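Local coordinates for protein beta-lactamase (Klebsiella pneumoniae, PDB 6KBY) that probably hydrolyses the amide bond of beta-lactam antibiotics to give substituted beta-amino acids, and is held here with adenosine monophosphate in its active site, at residues 76-88 with 254-266. Sequence-based numbering, arbitrary orientation.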
ATOM      1  N   PHE A  76      -5.396   1.385  -0.682  1.00  6.97           N
ATOM      2  CA  PHE A  76      -6.799   1.141  -1.004  1.00  7.31           C
ATOM      3  C   PHE A  76      -7.714   2.076  -0.224  1.00  7.09           C
ATOM      4  O   PHE A  76      -8.714   2.559  -0.762  1.00  7.45           O
ATOM      5  CB  PHE A  76      -7.151  -0.330  -0.771  1.00  8.07           C
ATOM      6  CG  PHE A  76      -6.430  -1.258  -1.707  1.00  7.08           C
ATOM      7  CD1 PHE A  76      -5.153  -1.706  -1.407  1.00  8.74           C
ATOM      8  CD2 PHE A  76      -6.987  -1.623  -2.921  1.00  8.82           C
ATOM      9  CE1 PHE A  76      -4.463  -2.528  -2.283  1.00  9.05           C
ATOM     10  CE2 PHE A  76      -6.299  -2.448  -3.804  1.00  9.50           C
ATOM     11  CZ  PHE A  76      -5.038  -2.899  -3.480  1.00  9.18           C
ATOM     12  N   ALA A  77      -7.385   2.347   1.041  1.00  6.78           N
ATOM     13  CA  ALA A  77      -8.130   3.349   1.795  1.00  7.22           C
ATOM     14  C   ALA A  77      -8.043   4.709   1.112  1.00  7.42           C
ATOM     15  O   ALA A  77      -9.045   5.430   1.013  1.00  7.14           O
ATOM     16  CB  ALA A  77      -7.610   3.424   3.234  1.00  7.92           C
ATOM     17  N   ALA A  78      -6.856   5.068   0.617  1.00  7.13           N
ATOM     18  CA  ALA A  78      -6.700   6.327  -0.105  1.00  7.31           C
ATOM     19  C   ALA A  78      -7.476   6.318  -1.413  1.00  6.94           C
ATOM     20  O   ALA A  78      -8.101   7.326  -1.771  1.00  7.13           O
ATOM     21  CB  ALA A  78      -5.224   6.618  -0.366  1.00  7.63           C
ATOM     22  N   THR A  79      -7.416   5.214  -2.165  1.00  7.10           N
ATOM     23  CA  THR A  79      -8.182   5.151  -3.404  1.00  7.40           C
ATOM     24  C   THR A  79      -9.671   5.316  -3.128  1.00  7.19           C
ATOM     25  O   THR A  79     -10.372   6.006  -3.873  1.00  7.27           O
ATOM     26  CB  THR A  79      -7.883   3.848  -4.151  1.00  7.49           C
ATOM     27  OG1 THR A  79      -6.482   3.777  -4.453  1.00  7.41           O
ATOM     28  CG2 THR A  79      -8.655   3.788  -5.466  1.00  9.14           C
ATOM     29  N   LEU A  80     -10.161   4.727  -2.035  1.00  7.20           N
ATOM     30  CA  LEU A  80     -11.565   4.899  -1.675  1.00  7.55           C
ATOM     31  C   LEU A  80     -11.879   6.348  -1.326  1.00  7.61           C
ATOM     32  O   LEU A  80     -12.905   6.886  -1.760  1.00  8.23           O
ATOM     33  CB  LEU A  80     -11.938   3.968  -0.520  1.00  8.38           C
ATOM     34  CG  LEU A  80     -13.442   3.948  -0.228  1.00  8.32           C
ATOM     35  CD1 LEU A  80     -14.210   3.241  -1.341  1.00  9.77           C
ATOM     36  CD2 LEU A  80     -13.728   3.312   1.126  1.00  8.19           C
ATOM     37  N   ALA A  81     -11.016   6.996  -0.541  1.00  7.25           N
ATOM     38  CA  ALA A  81     -11.236   8.405  -0.222  1.00  7.41           C
ATOM     39  C   ALA A  81     -11.212   9.264  -1.476  1.00  7.43           C
ATOM     40  O   ALA A  81     -12.019  10.192  -1.624  1.00  8.04           O
ATOM     41  CB  ALA A  81     -10.184   8.885   0.777  1.00  9.29           C
ATOM     42  N   SER A  82     -10.291   8.967  -2.394  1.00  7.63           N
ATOM     43  CA  SER A  82     -10.220   9.704  -3.645  1.00  8.60           C
ATOM     44  C   SER A  82     -11.471   9.472  -4.484  1.00  8.17           C
ATOM     45  O   SER A  82     -11.991  10.405  -5.113  1.00  9.17           O
ATOM     46  CB  SER A  82      -8.959   9.277  -4.392  1.00  8.48           C
ATOM     47  OG  SER A  82      -8.786  10.047  -5.557  1.00  8.14           O
ATOM     48  N   TYR A  83     -11.980   8.237  -4.492  1.00  8.68           N
ATOM     49  CA  TYR A  83     -13.222   7.945  -5.197  1.00  9.19           C
ATOM     50  C   TYR A  83     -14.384   8.727  -4.601  1.00  8.71           C
ATOM     51  O   TYR A  83     -15.191   9.313  -5.332  1.00 10.07           O
ATOM     52  CB  TYR A  83     -13.482   6.440  -5.152  1.00  9.89           C
ATOM     53  CG  TYR A  83     -14.748   5.999  -5.841  1.00 10.68           C
ATOM     54  CD1 TYR A  83     -14.848   6.006  -7.225  1.00 15.09           C
ATOM     55  CD2 TYR A  83     -15.833   5.542  -5.107  1.00 13.00           C
ATOM     56  CE1 TYR A  83     -16.007   5.591  -7.858  1.00 17.35           C
ATOM     57  CE2 TYR A  83     -16.993   5.124  -5.732  1.00 15.51           C
ATOM     58  CZ  TYR A  83     -17.071   5.150  -7.105  1.00 16.60           C
ATOM     59  OH  TYR A  83     -18.223   4.734  -7.736  1.00 21.75           O
ATOM     60  N   ALA A  84     -14.470   8.776  -3.273  1.00  8.65           N
ATOM     61  CA  ALA A  84     -15.498   9.593  -2.639  1.00  9.08           C
ATOM     62  C   ALA A  84     -15.334  11.061  -3.011  1.00  9.47           C
ATOM     63  O   ALA A  84     -16.325  11.770  -3.239  1.00 10.57           O
ATOM     64  CB  ALA A  84     -15.446   9.409  -1.124  1.00  9.79           C
ATOM     65  N   GLN A  85     -14.091  11.535  -3.079  1.00  9.15           N
ATOM     66  CA  GLN A  85     -13.844  12.938  -3.387  1.00 10.38           C
ATOM     67  C   GLN A  85     -14.278  13.276  -4.809  1.00 10.90           C
ATOM     68  O   GLN A  85     -15.028  14.238  -5.028  1.00 11.72           O
ATOM     69  CB  GLN A  85     -12.364  13.250  -3.161  1.00 10.88           C
ATOM     70  CG  GLN A  85     -12.002  14.714  -3.279  1.00 13.33           C
ATOM     71  CD  GLN A  85     -11.482  15.053  -4.651  1.00 16.97           C
ATOM     72  OE1 GLN A  85     -10.514  14.452  -5.130  1.00 18.36           O
ATOM     73  NE2 GLN A  85     -12.126  16.012  -5.303  1.00 18.01           N
ATOM     74  N   VAL A  86     -13.840  12.484  -5.790  1.00 11.22           N
ATOM     75  CA  VAL A  86     -14.224  12.779  -7.166  1.00 12.97           C
ATOM     76  C   VAL A  86     -15.713  12.549  -7.398  1.00 13.63           C
ATOM     77  O   VAL A  86     -16.278  13.106  -8.352  1.00 15.74           O
ATOM     78  CB  VAL A  86     -13.322  12.055  -8.186  1.00 15.51           C
ATOM     79  CG1 VAL A  86     -11.855  12.384  -7.930  1.00 15.57           C
ATOM     80  CG2 VAL A  86     -13.565  10.563  -8.150  1.00 15.72           C
ATOM     81  N   SER A  87     -16.369  11.761  -6.548  1.00 12.85           N
ATOM     82  CA  SER A  87     -17.812  11.557  -6.611  1.00 15.03           C
ATOM     83  C   SER A  87     -18.598  12.654  -5.910  1.00 14.03           C
ATOM     84  O   SER A  87     -19.830  12.567  -5.850  1.00 16.28           O
ATOM     85  CB  SER A  87     -18.190  10.212  -5.985  1.00 15.61           C
ATOM     86  OG  SER A  87     -17.594   9.135  -6.681  1.00 17.26           O
ATOM     87  N   GLY A  88     -17.924  13.657  -5.357  1.00 12.32           N
ATOM     88  CA  GLY A  88     -18.608  14.762  -4.718  1.00 12.25           C
ATOM     89  C   GLY A  88     -19.077  14.505  -3.305  1.00 11.95           C
ATOM     90  O   GLY A  88     -19.880  15.291  -2.789  1.00 14.35           O
ATOM     91  N   ALA A 254     -15.492   6.295 -15.577  1.00 30.77           N
ATOM     92  CA  ALA A 254     -14.298   7.131 -15.630  1.00 26.73           C
ATOM     93  C   ALA A 254     -13.930   7.645 -14.243  1.00 22.58           C
ATOM     94  O   ALA A 254     -12.785   8.045 -14.002  1.00 19.78           O
ATOM     95  CB  ALA A 254     -14.505   8.294 -16.592  1.00 27.24           C
ATOM     96  N   LYS A 255     -14.908   7.637 -13.333  1.00 21.98           N
ATOM     97  CA  LYS A 255     -14.655   8.124 -11.981  1.00 19.67           C
ATOM     98  C   LYS A 255     -13.564   7.315 -11.297  1.00 15.73           C
ATOM     99  O   LYS A 255     -12.746   7.869 -10.554  1.00 14.53           O
ATOM    100  CB  LYS A 255     -15.942   8.116 -11.156  1.00 22.34           C
ATOM    101  CG  LYS A 255     -16.846   9.310 -11.422  1.00 24.12           C
ATOM    102  CD  LYS A 255     -16.036  10.598 -11.443  1.00 24.32           C
ATOM    103  CE  LYS A 255     -16.922  11.831 -11.437  1.00 25.56           C
ATOM    104  NZ  LYS A 255     -16.103  13.073 -11.352  1.00 27.98           N
ATOM    105  N   MET A 256     -13.522   6.007 -11.551  1.00 15.54           N
ATOM    106  CA  MET A 256     -12.519   5.174 -10.897  1.00 14.06           C
ATOM    107  C   MET A 256     -11.112   5.518 -11.369  1.00 13.29           C
ATOM    108  O   MET A 256     -10.187   5.607 -10.551  1.00 11.19           O
ATOM    109  CB  MET A 256     -12.822   3.695 -11.110  1.00 17.54           C
ATOM    110  CG  MET A 256     -11.911   2.790 -10.300  1.00 19.15           C
ATOM    111  SD  MET A 256     -11.986   3.175  -8.538  1.00 23.55           S
ATOM    112  CE  MET A 256     -13.683   2.728  -8.173  1.00 22.82           C
ATOM    113  N   GLN A 257     -10.921   5.711 -12.676  1.00 12.85           N
ATOM    114  CA  GLN A 257      -9.599   6.104 -13.152  1.00 11.84           C
ATOM    115  C   GLN A 257      -9.191   7.447 -12.567  1.00 10.25           C
ATOM    116  O   GLN A 257      -8.041   7.628 -12.150  1.00 10.03           O
ATOM    117  CB  GLN A 257      -9.563   6.168 -14.675  1.00 13.22           C
ATOM    118  CG  GLN A 257      -8.188   6.526 -15.199  1.00 12.54           C
ATOM    119  CD  GLN A 257      -7.170   5.431 -14.927  1.00 11.44           C
ATOM    120  OE1 GLN A 257      -7.201   4.378 -15.563  1.00 12.68           O
ATOM    121  NE2 GLN A 257      -6.270   5.665 -13.972  1.00 10.72           N
ATOM    122  N   GLN A 258     -10.119   8.407 -12.536  1.00 10.60           N
ATOM    123  CA  GLN A 258      -9.824   9.696 -11.925  1.00 10.10           C
ATOM    124  C   GLN A 258      -9.416   9.518 -10.472  1.00  9.22           C
ATOM    125  O   GLN A 258      -8.476  10.167  -9.999  1.00 10.15           O
ATOM    126  CB  GLN A 258     -11.053  10.600 -12.002  1.00 11.98           C
ATOM    127  CG  GLN A 258     -11.504  10.959 -13.398  1.00 18.68           C
ATOM    128  CD  GLN A 258     -12.847  11.664 -13.391  1.00 24.54           C
ATOM    129  OE1 GLN A 258     -13.196  12.350 -12.428  1.00 27.44           O
ATOM    130  NE2 GLN A 258     -13.613  11.490 -14.463  1.00 26.84           N
ATOM    131  N   ALA A 259     -10.117   8.644  -9.752  1.00  9.23           N
ATOM    132  CA  ALA A 259      -9.821   8.418  -8.342  1.00  9.12           C
ATOM    133  C   ALA A 259      -8.424   7.841  -8.164  1.00  8.55           C
ATOM    134  O   ALA A 259      -7.656   8.299  -7.308  1.00  8.08           O
ATOM    135  CB  ALA A 259     -10.865   7.474  -7.752  1.00 10.85           C
ATOM    136  N   LEU A 260      -8.083   6.820  -8.959  1.00  8.21           N
ATOM    137  CA  LEU A 260      -6.755   6.215  -8.882  1.00  7.61           C
ATOM    138  C   LEU A 260      -5.673   7.255  -9.123  1.00  7.23           C
ATOM    139  O   LEU A 260      -4.732   7.401  -8.332  1.00  7.56           O
ATOM    140  CB  LEU A 260      -6.636   5.106  -9.924  1.00  7.97           C
ATOM    141  CG  LEU A 260      -7.425   3.829  -9.641  1.00  8.53           C
ATOM    142  CD1 LEU A 260      -7.635   3.070 -10.948  1.00 10.68           C
ATOM    143  CD2 LEU A 260      -6.692   2.969  -8.614  1.00  9.91           C
ATOM    144  N   THR A 261      -5.795   7.988 -10.223  1.00  7.81           N
ATOM    145  CA  THR A 261      -4.766   8.950 -10.584  1.00  7.88           C
ATOM    146  C   THR A 261      -4.626  10.023  -9.518  1.00  7.10           C
ATOM    147  O   THR A 261      -3.510  10.411  -9.164  1.00  7.36           O
ATOM    148  CB  THR A 261      -5.120   9.550 -11.943  1.00  8.39           C
ATOM    149  OG1 THR A 261      -5.079   8.504 -12.920  1.00  9.79           O
ATOM    150  CG2 THR A 261      -4.160  10.676 -12.333  1.00 11.38           C
ATOM    151  N   ALA A 262      -5.750  10.491  -8.970  1.00  7.22           N
ATOM    152  CA  ALA A 262      -5.700  11.581  -8.003  1.00  7.78           C
ATOM    153  C   ALA A 262      -5.013  11.187  -6.704  1.00  6.55           C
ATOM    154  O   ALA A 262      -4.561  12.076  -5.972  1.00  6.97           O
ATOM    155  CB  ALA A 262      -7.101  12.134  -7.718  1.00  8.72           C
ATOM    156  N   THR A 263      -4.918   9.888  -6.387  1.00  6.43           N
ATOM    157  CA  THR A 263      -4.168   9.515  -5.187  1.00  6.97           C
ATOM    158  C   THR A 263      -2.693   9.854  -5.312  1.00  5.97           C
ATOM    159  O   THR A 263      -1.993   9.877  -4.290  1.00  6.67           O
ATOM    160  CB  THR A 263      -4.284   8.028  -4.821  1.00  6.38           C
ATOM    161  OG1 THR A 263      -3.686   7.220  -5.841  1.00  6.84           O
ATOM    162  CG2 THR A 263      -5.722   7.599  -4.569  1.00  7.84           C
ATOM    163  N   HIS A 264      -2.203  10.074  -6.536  1.00  6.64           N
ATOM    164  CA  HIS A 264      -0.804  10.411  -6.761  1.00  6.68           C
ATOM    165  C   HIS A 264      -0.521  11.900  -6.605  1.00  6.14           C
ATOM    166  O   HIS A 264       0.618  12.316  -6.844  1.00  7.18           O
ATOM    167  CB  HIS A 264      -0.351  10.020  -8.174  1.00  7.30           C
ATOM    168  CG  HIS A 264      -0.736   8.640  -8.619  1.00  6.45           C
ATOM    169  ND1 HIS A 264      -0.527   8.220  -9.914  1.00  6.98           N
ATOM    170  CD2 HIS A 264      -1.312   7.595  -7.975  1.00  7.18           C
ATOM    171  CE1 HIS A 264      -0.963   6.982 -10.053  1.00  7.84           C
ATOM    172  NE2 HIS A 264      -1.439   6.576  -8.892  1.00  7.19           N
ATOM    173  N   THR A 265      -1.517  12.708  -6.240  1.00  6.62           N
ATOM    174  CA  THR A 265      -1.301  14.132  -6.030  1.00  6.68           C
ATOM    175  C   THR A 265      -0.340  14.316  -4.864  1.00  6.29           C
ATOM    176  O   THR A 265      -0.481  13.662  -3.829  1.00  7.13           O
ATOM    177  CB  THR A 265      -2.641  14.797  -5.706  1.00  6.72           C
ATOM    178  OG1 THR A 265      -3.562  14.526  -6.768  1.00  7.11           O
ATOM    179  CG2 THR A 265      -2.483  16.293  -5.558  1.00  7.58           C
ATOM    180  N   GLY A 266       0.652  15.189  -5.042  1.00  6.40           N
ATOM    181  CA  GLY A 266       1.652  15.433  -4.014  1.00  6.81           C
ATOM    182  C   GLY A 266       1.247  16.552  -3.077  1.00  5.90           C
ATOM    183  O   GLY A 266       1.009  17.685  -3.510  1.00  7.40           O
TER
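Ala259 packs as a knob into the hole made by Thr79, Ser82, Tyr83 and Val86, its CB 3.5 Å from Tyr83 CA. So small a side chain is consistent with the 8.0 Å approach of the axes of the two short helical segments, whose N-to-C directions lie 124° apart. Beside it, the Tyr83 ring carries the Met256 methyl on one face in a CH-pi contact, CE standing 4.0 Å from the ring centroid. Bends at chi2 and chi3 bring that methyl over the face, while SD stays oblique to the ring in a Met-aromatic contact. Further along, the Thr263 methyl CG2 meets Thr79 CA and Ser82 CB, and Leu260 CD2 touches Thr79 CG2.

Two hydrogen bonds join the segments. A chi1 of -175° swings Ser82 OG away from the backbone N and onto Ala259 O, where it gives its proton to a lone pair in the carbonyl plane at 2.7 Å; Thr263 N also donates to that oxygen. Where Lys255 is exposed, its NZ reaches Val86 O (3.0 Å) from above the carbonyl plane and also binds Gln258 OE1.

This is knobs-into-holes packing in the helical region of a class C beta-lactamase, joining helix 255-262 to helix 72-86, which follows directly on Ser71, the residue that bonds covalently to AMP.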